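Local coordinates for protein chitooligosaccharidolytic beta-N-acetylglucosaminidase (Ostrinia furnacalis, PDB 3NSM) that hydrolyses chitooligosaccharides, releasing one beta-linked N-acetylglucosamine at a time from their non-reducing ends, with a preference for shorter chains, at residues 450-455 with 476-481; 422-427 with 445-450; 57-62 with 101-106. All blocks are in the same frame, centred on the assembly; numbering follows the deposited sequence.

How the contacts relate
Contacts 1 and 2 both lie in the family 20 catalytic domain, their centres about 12 Å apart; contact 3 lies far off in the smaller domain that precedes it in the chain, its centre about 40 Å from that of contact 1 and about 47 Å from that of contact 2. Along the sequence contact 3 comes first, then contact 2, then contact 1. Contact 2 pairs the neighbouring barrel strands 421-425 and 443-446; the chain then runs into helix 449-452, used by both contacts, which share D450. The two also touch where N481 ND2 approaches N448 OD1 at 3.0 Å. Strand pairing, loop and helix thus form one continuous region near the substrate-binding W468, whereas contact 3 belongs to a separate mixed sheet.

Contact 1: 450-455 with 476-481; sequences DALYFD and QKVYDN
A451 sets its methyl group against the side chain of N481, CB to CB at 3.6 Å, with CG of the asparagine equally near. A451 O meets V478 CB at 3.4 Å. L452 and F454 add the apolar contacts: L452 CD2 lies 4.2 Å from V478 CG2, and the F454 ring meets CG1 of the same valine through CE1. On the outer side K477, its CG anti to the backbone N (chi1 -170°), runs past the carbonyl of D450 and brings CE to 3.0 Å from D450 O. K477 NZ stays 4.2 Å from D450 OD2, beyond a salt bridge, and a water that NZ donates to and that donates to OD2 spans the gap. A second water links D450 OD1 to N481 OD1, donating to both, so the outer margin is joined through water. In the next shell, N481 ND2 is hydrogen-bonded to N448 OD1, which probably helps to fix the amide that A451 packs on. R518 makes a cation-pi contact with F454, and helix 518-528 touches L452, F454 and V478. The arrangement belongs to the C-terminal end of the strands of a TIM barrel, where a short, weakly bonded helical turn and the loop after it meet helix 475-480 beyond the seventh strand.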
loop_
_atom_site.group_PDB
_atom_site.type_symbol
_atom_site.label_atom_id
_atom_site.label_comp_id
_atom_site.label_asym_id
_atom_site.label_seq_id
_atom_site.Cartn_x
_atom_site.Cartn_y
_atom_site.Cartn_z
ATOM N N ASP A 450 -10.096 10.534 -14.838
ATOM C CA ASP A 450 -9.411 9.531 -15.647
ATOM C C ASP A 450 -7.903 9.579 -15.431
ATOM O O ASP A 450 -7.197 8.643 -15.791
ATOM C CB ASP A 450 -9.791 9.634 -17.140
ATOM C CG ASP A 450 -9.429 10.979 -17.761
ATOM O OD1 ASP A 450 -9.481 12.017 -17.064
ATOM O OD2 ASP A 450 -9.099 10.996 -18.969
ATOM N N ALA A 451 -7.417 10.655 -14.818
ATOM C CA ALA A 451 -5.983 10.795 -14.572
ATOM C C ALA A 451 -5.602 11.148 -13.127
ATOM O O ALA A 451 -4.441 10.976 -12.741
ATOM C CB ALA A 451 -5.382 11.810 -15.535
ATOM N N LEU A 452 -6.563 11.632 -12.335
ATOM C CA LEU A 452 -6.248 12.182 -11.004
ATOM C C LEU A 452 -7.068 11.643 -9.821
ATOM O O LEU A 452 -6.973 12.164 -8.713
ATOM C CB LEU A 452 -6.291 13.712 -11.043
ATOM C CG LEU A 452 -5.170 14.359 -11.864
ATOM C CD1 LEU A 452 -5.430 15.832 -12.075
ATOM C CD2 LEU A 452 -3.813 14.150 -11.178
ATOM N N TYR A 453 -7.866 10.610 -10.053
ATOM C CA TYR A 453 -8.567 9.947 -8.958
ATOM C C TYR A 453 -7.716 8.783 -8.474
ATOM O O TYR A 453 -7.720 7.700 -9.063
ATOM C CB TYR A 453 -9.969 9.504 -9.391
ATOM C CG TYR A 453 -11.045 10.542 -9.157
ATOM C CD1 TYR A 453 -12.340 10.159 -8.814
ATOM C CD2 TYR A 453 -10.764 11.912 -9.261
ATOM C CE1 TYR A 453 -13.334 11.106 -8.600
ATOM C CE2 TYR A 453 -11.748 12.865 -9.044
ATOM C CZ TYR A 453 -13.027 12.452 -8.712
ATOM O OH TYR A 453 -14.003 13.389 -8.490
ATOM N N PHE A 454 -6.978 9.025 -7.394
ATOM C CA PHE A 454 -5.963 8.081 -6.911
ATOM C C PHE A 454 -6.555 6.878 -6.184
ATOM O O PHE A 454 -5.827 5.970 -5.787
ATOM C CB PHE A 454 -4.948 8.808 -6.019
ATOM C CG PHE A 454 -3.889 9.559 -6.786
ATOM C CD1 PHE A 454 -4.082 9.909 -8.126
ATOM C CD2 PHE A 454 -2.708 9.937 -6.166
ATOM C CE1 PHE A 454 -3.103 10.605 -8.826
ATOM C CE2 PHE A 454 -1.731 10.633 -6.863
ATOM C CZ PHE A 454 -1.928 10.964 -8.196
ATOM N N ASP A 455 -7.876 6.873 -6.038
ATOM C CA ASP A 455 -8.599 5.788 -5.391
ATOM C C ASP A 455 -8.978 4.657 -6.359
ATOM O O ASP A 455 -9.241 3.519 -5.925
ATOM C CB ASP A 455 -9.846 6.341 -4.687
ATOM C CG ASP A 455 -10.791 7.077 -5.631
ATOM O OD1 ASP A 455 -10.328 7.921 -6.438
ATOM O OD2 ASP A 455 -12.016 6.822 -5.551
ATOM N N GLN A 476 2.445 7.283 -15.166
ATOM C CA GLN A 476 2.618 7.679 -16.570
ATOM C C GLN A 476 1.438 8.536 -17.015
ATOM O O GLN A 476 1.613 9.604 -17.609
ATOM C CB GLN A 476 2.736 6.446 -17.482
ATOM C CG GLN A 476 3.870 5.477 -17.145
ATOM C CD GLN A 476 3.449 4.352 -16.192
ATOM O OE1 GLN A 476 2.604 4.540 -15.320
ATOM N NE2 GLN A 476 4.048 3.184 -16.358
ATOM N N LYS A 477 0.240 8.054 -16.696
ATOM C CA LYS A 477 -1.012 8.702 -17.049
ATOM C C LYS A 477 -1.240 10.013 -16.304
ATOM O O LYS A 477 -1.786 10.955 -16.873
ATOM C CB LYS A 477 -2.179 7.747 -16.810
ATOM C CG LYS A 477 -3.498 8.232 -17.369
ATOM C CD LYS A 477 -4.402 7.055 -17.712
ATOM C CE LYS A 477 -5.770 7.523 -18.214
ATOM N NZ LYS A 477 -5.706 8.471 -19.371
ATOM N N VAL A 478 -0.845 10.078 -15.035
ATOM C CA VAL A 478 -0.943 11.346 -14.309
ATOM C C VAL A 478 0.099 12.368 -14.776
ATOM O O VAL A 478 -0.187 13.566 -14.812
ATOM C CB VAL A 478 -1.058 11.197 -12.735
ATOM C CG1 VAL A 478 -0.870 9.766 -12.268
ATOM C CG2 VAL A 478 -0.158 12.188 -11.974
ATOM N N TYR A 479 1.277 11.896 -15.173
ATOM C CA TYR A 479 2.315 12.796 -15.696
ATOM C C TYR A 479 1.885 13.491 -16.996
ATOM O O TYR A 479 2.091 14.694 -17.158
ATOM C CB TYR A 479 3.646 12.061 -15.909
ATOM C CG TYR A 479 4.824 12.997 -16.114
ATOM C CD1 TYR A 479 5.632 13.367 -15.042
ATOM C CD2 TYR A 479 5.125 13.519 -17.382
ATOM C CE1 TYR A 479 6.702 14.224 -15.218
ATOM C CE2 TYR A 479 6.204 14.382 -17.571
ATOM C CZ TYR A 479 6.986 14.730 -16.487
ATOM O OH TYR A 479 8.060 15.584 -16.655
ATOM N N ASP A 480 1.292 12.730 -17.910
ATOM C CA ASP A 480 0.969 13.229 -19.245
ATOM C C ASP A 480 -0.290 14.094 -19.307
ATOM O O ASP A 480 -0.496 14.815 -20.289
ATOM C CB ASP A 480 0.842 12.064 -20.229
ATOM C CG ASP A 480 2.185 11.490 -20.631
ATOM O OD1 ASP A 480 2.189 10.489 -21.380
ATOM O OD2 ASP A 480 3.228 12.031 -20.202
ATOM N N ASN A 481 -1.131 14.004 -18.274
ATOM C CA ASN A 481 -2.358 14.798 -18.181
ATOM C C ASN A 481 -2.015 16.267 -17.992
ATOM O O ASN A 481 -1.599 16.689 -16.908
ATOM C CB ASN A 481 -3.237 14.285 -17.034
ATOM C CG ASN A 481 -4.539 15.059 -16.891
ATOM O OD1 ASN A 481 -5.369 15.082 -17.801
ATOM N ND2 ASN A 481 -4.730 15.685 -15.730
HETATM O O HOH W 1 -8.168 13.944 -18.316
HETATM O O HOH W 2 -8.227 8.201 -20.487
#

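Contact 2: 422-427 with 445-450; sequences IIQVWT and IMSNYD
Y449 and W426 both hold CG between the backbone N and the carbonyl carbon (chi1 80° and 64°), and their rings meet obliquely, W426 CE3 lying 3.7 Å from Y449 CD1 with the planes 57° apart. W426 O lies at the edge of the tyrosine ring and accepts Y449 N at 2.7 Å, the donor tilted out of the carbonyl plane. N448 ND2 donates to T427 O at 3.2 Å, the acceptor almost within the plane of this amide, whose OD1 meets N481. Upstream the strands pair in parallel: I445 N bonds to I423 O, V425 N to I445 O at 2.8 Å, and S447 N to V425 O in a more bent bond. I422 CG2 packs on I445 CD1, while M446 bends at chi2 and chi3 to lay CE against V425 CG1 at 3.6 Å; I434 of helix 432-439 covers both V425 and M446, completing the beta-alpha-beta unit. S447 OG is hydrogen-bonded to E498 O on the next barrel strand. Backbone bonding thus continues past the strand ends, probably helping to place W426, near E346, assigned to the probable charge relay, and Y449, whose ring meets that of W468, an essential chitooligosaccharide-binding residue.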
loop_
_atom_site.group_PDB
_atom_site.type_symbol
_atom_site.label_atom_id
_atom_site.label_comp_id
_atom_site.label_asym_id
_atom_site.label_seq_id
_atom_site.Cartn_x
_atom_site.Cartn_y
_atom_site.Cartn_z
ATOM N N ILE A 422 -14.455 29.378 -7.693
ATOM C CA ILE A 422 -13.541 28.536 -8.462
ATOM C C ILE A 422 -14.204 27.169 -8.620
ATOM O O ILE A 422 -14.820 26.664 -7.681
ATOM C CB ILE A 422 -12.202 28.377 -7.725
ATOM C CG1 ILE A 422 -11.564 29.750 -7.501
ATOM C CG2 ILE A 422 -11.265 27.445 -8.493
ATOM C CD1 ILE A 422 -10.584 29.812 -6.345
ATOM N N ILE A 423 -14.085 26.576 -9.798
ATOM C CA ILE A 423 -14.722 25.297 -10.058
ATOM C C ILE A 423 -13.676 24.190 -10.112
ATOM O O ILE A 423 -12.700 24.285 -10.871
ATOM C CB ILE A 423 -15.560 25.325 -11.367
ATOM C CG1 ILE A 423 -16.415 26.607 -11.452
ATOM C CG2 ILE A 423 -16.412 24.062 -11.495
ATOM C CD1 ILE A 423 -17.526 26.721 -10.397
ATOM N N GLN A 424 -13.866 23.159 -9.286
ATOM C CA GLN A 424 -12.997 21.990 -9.329
ATOM C C GLN A 424 -13.573 20.965 -10.293
ATOM O O GLN A 424 -14.747 20.599 -10.194
ATOM C CB GLN A 424 -12.783 21.379 -7.939
ATOM C CG GLN A 424 -11.649 20.344 -7.916
ATOM C CD GLN A 424 -11.182 19.937 -6.511
ATOM O OE1 GLN A 424 -10.328 19.064 -6.377
ATOM N NE2 GLN A 424 -11.724 20.566 -5.478
ATOM N N VAL A 425 -12.739 20.501 -11.222
ATOM C CA VAL A 425 -13.213 19.682 -12.333
ATOM C C VAL A 425 -12.860 18.215 -12.169
ATOM O O VAL A 425 -11.690 17.877 -12.070
ATOM C CB VAL A 425 -12.632 20.179 -13.675
ATOM C CG1 VAL A 425 -13.249 19.408 -14.838
ATOM C CG2 VAL A 425 -12.870 21.669 -13.840
ATOM N N TRP A 426 -13.871 17.349 -12.159
ATOM C CA TRP A 426 -13.644 15.906 -12.103
ATOM C C TRP A 426 -13.828 15.231 -13.458
ATOM O O TRP A 426 -13.341 14.120 -13.664
ATOM C CB TRP A 426 -14.522 15.224 -11.037
ATOM C CG TRP A 426 -16.006 15.295 -11.289
ATOM C CD1 TRP A 426 -16.890 16.148 -10.698
ATOM C CD2 TRP A 426 -16.777 14.475 -12.188
ATOM N NE1 TRP A 426 -18.160 15.925 -11.181
ATOM C CE2 TRP A 426 -18.119 14.902 -12.092
ATOM C CE3 TRP A 426 -16.462 13.424 -13.065
ATOM C CZ2 TRP A 426 -19.152 14.316 -12.844
ATOM C CZ3 TRP A 426 -17.491 12.840 -13.814
ATOM C CH2 TRP A 426 -18.819 13.290 -13.695
ATOM N N THR A 427 -14.526 15.897 -14.378
ATOM C CA THR A 427 -14.757 15.360 -15.726
ATOM C C THR A 427 -13.440 15.163 -16.479
ATOM O O THR A 427 -12.417 15.736 -16.098
ATOM C CB THR A 427 -15.681 16.276 -16.565
ATOM O OG1 THR A 427 -15.054 17.547 -16.763
ATOM C CG2 THR A 427 -17.025 16.481 -15.885
ATOM N N ILE A 445 -9.680 24.187 -11.145
ATOM C CA ILE A 445 -8.721 23.277 -10.538
ATOM C C ILE A 445 -8.991 21.905 -11.141
ATOM O O ILE A 445 -10.116 21.400 -11.081
ATOM C CB ILE A 445 -8.839 23.237 -8.998
ATOM C CG1 ILE A 445 -8.410 24.583 -8.402
ATOM C CG2 ILE A 445 -8.006 22.067 -8.425
ATOM C CD1 ILE A 445 -8.867 24.816 -6.969
ATOM N N MET A 446 -7.983 21.334 -11.763
ATOM C CA MET A 446 -8.112 20.089 -12.463
ATOM C C MET A 446 -7.923 18.838 -11.589
ATOM O O MET A 446 -6.925 18.660 -10.966
ATOM C CB MET A 446 -7.104 20.056 -13.574
ATOM C CG MET A 446 -7.692 19.806 -14.901
ATOM S SD MET A 446 -8.835 21.024 -15.404
ATOM C CE MET A 446 -10.001 20.017 -16.168
ATOM N N SER A 447 -8.937 18.002 -11.587
ATOM C CA SER A 447 -8.920 16.729 -10.907
ATOM C C SER A 447 -9.602 15.690 -11.757
ATOM O O SER A 447 -10.391 14.940 -11.260
ATOM C CB SER A 447 -9.614 16.836 -9.560
ATOM O OG SER A 447 -8.918 17.649 -8.685
ATOM N N ASN A 448 -9.286 15.651 -13.040
ATOM C CA ASN A 448 -10.006 14.794 -13.962
ATOM C C ASN A 448 -9.914 13.373 -13.499
ATOM O O ASN A 448 -8.861 12.895 -13.239
ATOM C CB ASN A 448 -9.360 14.872 -15.317
ATOM C CG ASN A 448 -8.772 16.180 -15.577
ATOM O OD1 ASN A 448 -7.625 16.383 -15.374
ATOM N ND2 ASN A 448 -9.570 17.090 -16.053
ATOM N N TYR A 449 -11.038 12.706 -13.424
ATOM C CA TYR A 449 -11.116 11.389 -12.790
ATOM C C TYR A 449 -10.379 10.290 -13.560
ATOM O O TYR A 449 -10.073 9.232 -13.004
ATOM C CB TYR A 449 -12.577 10.992 -12.528
ATOM C CG TYR A 449 -13.301 10.445 -13.730
ATOM C CD1 TYR A 449 -13.909 11.293 -14.649
ATOM C CD2 TYR A 449 -13.389 9.074 -13.944
ATOM C CE1 TYR A 449 -14.579 10.791 -15.759
ATOM C CE2 TYR A 449 -14.055 8.559 -15.049
ATOM C CZ TYR A 449 -14.646 9.426 -15.955
ATOM O OH TYR A 449 -15.303 8.916 -17.053
ATOM N N ASP A 450 -10.096 10.534 -14.838
ATOM C CA ASP A 450 -9.411 9.531 -15.647
ATOM C C ASP A 450 -7.903 9.579 -15.431
ATOM O O ASP A 450 -7.197 8.643 -15.791
ATOM C CB ASP A 450 -9.791 9.634 -17.140
ATOM C CG ASP A 450 -9.429 10.979 -17.761
ATOM O OD1 ASP A 450 -9.481 12.017 -17.064
ATOM O OD2 ASP A 450 -9.099 10.996 -18.969
#

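Contact 3: 57-62 with 101-106; sequences LSKINL and KLTGKA
A single parallel bridge, I60 with K105, begins the pairing of strands 57-69 and 105-113 in the mixed sheet of the hexosaminidase-like domain that precedes the catalytic barrel. Two backbone bonds frame it: K105 N donates to K59 O at 2.8 Å, and N61 N to K105 O at 2.9 Å, the latter nearly straight and in the carbonyl plane. On the shared face I60 CD1 rests 4.0 Å from K105 CB, the two side chains crossing obliquely.

Before the bridge the second segment swings in through an inverse gamma turn centred on L102. G104 then passes close against the first strand, its CA 3.5 Å from K59 O. A side chain there would run into K59 O and I60 N, and the positive phi of G104 (110°), with its psi, by itself calls for glycine. K59 carries the polar link: CG stands anti to the backbone N (chi1 -175°), and a bend at chi3 (71°) turns the chain back over G104 so that NZ donates to T103 OG1 at 2.8 Å. An alanine at this position is likely to leave T103 OG1 without its ammonium donor and to uncover G104, whose CA lies against K59 CE. At the far end L102 CD1 touches L62 CB at 4.1 Å, and a water accepts from L62 N near the carbonyls of I60 and K101.

Strand 57-69 sits between two partners: on its other edge S58 and I60 bond to M175 and L173 of antiparallel strand 172-183, while beyond 105-113 lies strand 140-147, whose V141 touches both I60 and K105. Helix 86-91 packs on L62, where the chain turns a corner, and helix 30-37 covers L57.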
loop_
_atom_site.group_PDB
_atom_site.type_symbol
_atom_site.label_atom_id
_atom_site.label_comp_id
_atom_site.label_asym_id
_atom_site.label_seq_id
_atom_site.Cartn_x
_atom_site.Cartn_y
_atom_site.Cartn_z
ATOM N N LEU A 57 31.554 17.189 -8.954
ATOM C CA LEU A 57 31.052 17.057 -7.597
ATOM C C LEU A 57 32.165 17.377 -6.621
ATOM O O LEU A 57 33.341 17.254 -6.963
ATOM C CB LEU A 57 30.571 15.624 -7.343
ATOM C CG LEU A 57 29.363 15.092 -8.111
ATOM C CD1 LEU A 57 29.329 13.585 -8.033
ATOM C CD2 LEU A 57 28.057 15.689 -7.594
ATOM N N SER A 58 31.798 17.762 -5.403
ATOM C CA SER A 58 32.785 18.037 -4.362
ATOM C C SER A 58 32.438 17.286 -3.091
ATOM O O SER A 58 31.267 17.172 -2.738
ATOM C CB SER A 58 32.869 19.538 -4.076
ATOM O OG SER A 58 33.039 20.272 -5.277
ATOM N N LYS A 59 33.459 16.777 -2.409
ATOM C CA LYS A 59 33.255 16.056 -1.167
ATOM C C LYS A 59 32.950 17.033 -0.037
ATOM O O LYS A 59 33.623 18.060 0.120
ATOM C CB LYS A 59 34.465 15.184 -0.836
ATOM C CG LYS A 59 34.270 14.302 0.389
ATOM C CD LYS A 59 35.468 13.405 0.648
ATOM C CE LYS A 59 36.671 14.189 1.146
ATOM N NZ LYS A 59 37.719 13.285 1.696
ATOM N N ILE A 60 31.933 16.694 0.748
ATOM C CA ILE A 60 31.362 17.591 1.739
ATOM C C ILE A 60 31.411 16.949 3.114
ATOM O O ILE A 60 31.134 15.757 3.250
ATOM C CB ILE A 60 29.884 17.909 1.373
ATOM C CG1 ILE A 60 29.796 18.688 0.056
ATOM C CG2 ILE A 60 29.137 18.600 2.517
ATOM C CD1 ILE A 60 30.750 19.868 -0.070
ATOM N N ASN A 61 31.769 17.742 4.123
ATOM C CA ASN A 61 31.659 17.327 5.521
ATOM C C ASN A 61 30.241 17.597 6.031
ATOM O O ASN A 61 29.818 18.751 6.153
ATOM C CB ASN A 61 32.697 18.048 6.389
ATOM C CG ASN A 61 32.891 17.397 7.761
ATOM O OD1 ASN A 61 33.969 17.493 8.344
ATOM N ND2 ASN A 61 31.857 16.750 8.281
ATOM N N LEU A 62 29.522 16.515 6.322
ATOM C CA LEU A 62 28.124 16.567 6.760
ATOM C C LEU A 62 27.920 17.422 8.019
ATOM O O LEU A 62 26.875 18.049 8.188
ATOM C CB LEU A 62 27.602 15.140 6.969
ATOM C CG LEU A 62 26.118 14.809 7.181
ATOM C CD1 LEU A 62 25.792 14.682 8.661
ATOM C CD2 LEU A 62 25.165 15.778 6.464
ATOM N N LYS A 101 31.993 9.449 5.649
ATOM C CA LYS A 101 33.230 9.892 6.271
ATOM C C LYS A 101 33.144 11.396 6.490
ATOM O O LYS A 101 32.781 12.148 5.573
ATOM C CB LYS A 101 34.439 9.534 5.402
ATOM C CG LYS A 101 34.664 8.037 5.240
ATOM C CD LYS A 101 36.096 7.734 4.840
ATOM C CE LYS A 101 36.304 6.246 4.581
ATOM N NZ LYS A 101 35.859 5.811 3.220
ATOM N N LEU A 102 33.448 11.826 7.714
ATOM C CA LEU A 102 33.390 13.241 8.066
ATOM C C LEU A 102 34.661 13.966 7.622
ATOM O O LEU A 102 35.523 14.310 8.435
ATOM C CB LEU A 102 33.109 13.438 9.564
ATOM C CG LEU A 102 31.718 13.142 10.157
ATOM C CD1 LEU A 102 30.577 13.391 9.160
ATOM C CD2 LEU A 102 31.624 11.730 10.723
ATOM N N THR A 103 34.766 14.169 6.311
ATOM C CA THR A 103 35.870 14.890 5.686
ATOM C C THR A 103 35.296 15.673 4.525
ATOM O O THR A 103 34.172 15.413 4.091
ATOM C CB THR A 103 36.949 13.936 5.101
ATOM O OG1 THR A 103 36.340 13.026 4.172
ATOM C CG2 THR A 103 37.680 13.154 6.198
ATOM N N GLY A 104 36.074 16.612 4.002
ATOM C CA GLY A 104 35.665 17.375 2.837
ATOM C C GLY A 104 35.361 18.816 3.171
ATOM O O GLY A 104 35.609 19.276 4.292
ATOM N N LYS A 105 34.809 19.516 2.186
ATOM C CA LYS A 105 34.550 20.948 2.274
ATOM C C LYS A 105 33.444 21.317 3.271
ATOM O O LYS A 105 32.608 20.483 3.643
ATOM C CB LYS A 105 34.242 21.509 0.882
ATOM C CG LYS A 105 35.422 21.416 -0.079
ATOM C CD LYS A 105 35.162 22.123 -1.399
ATOM C CE LYS A 105 36.389 22.058 -2.301
ATOM N NZ LYS A 105 36.227 22.863 -3.548
ATOM N N ALA A 106 33.477 22.571 3.719
ATOM C CA ALA A 106 32.427 23.138 4.557
ATOM C C ALA A 106 31.437 23.879 3.670
ATOM O O ALA A 106 31.813 24.451 2.642
ATOM C CB ALA A 106 33.013 24.067 5.597
HETATM O O HOH W 3 30.558 14.083 4.954
HETATM O O HOH W 4 32.205 12.743 2.695
#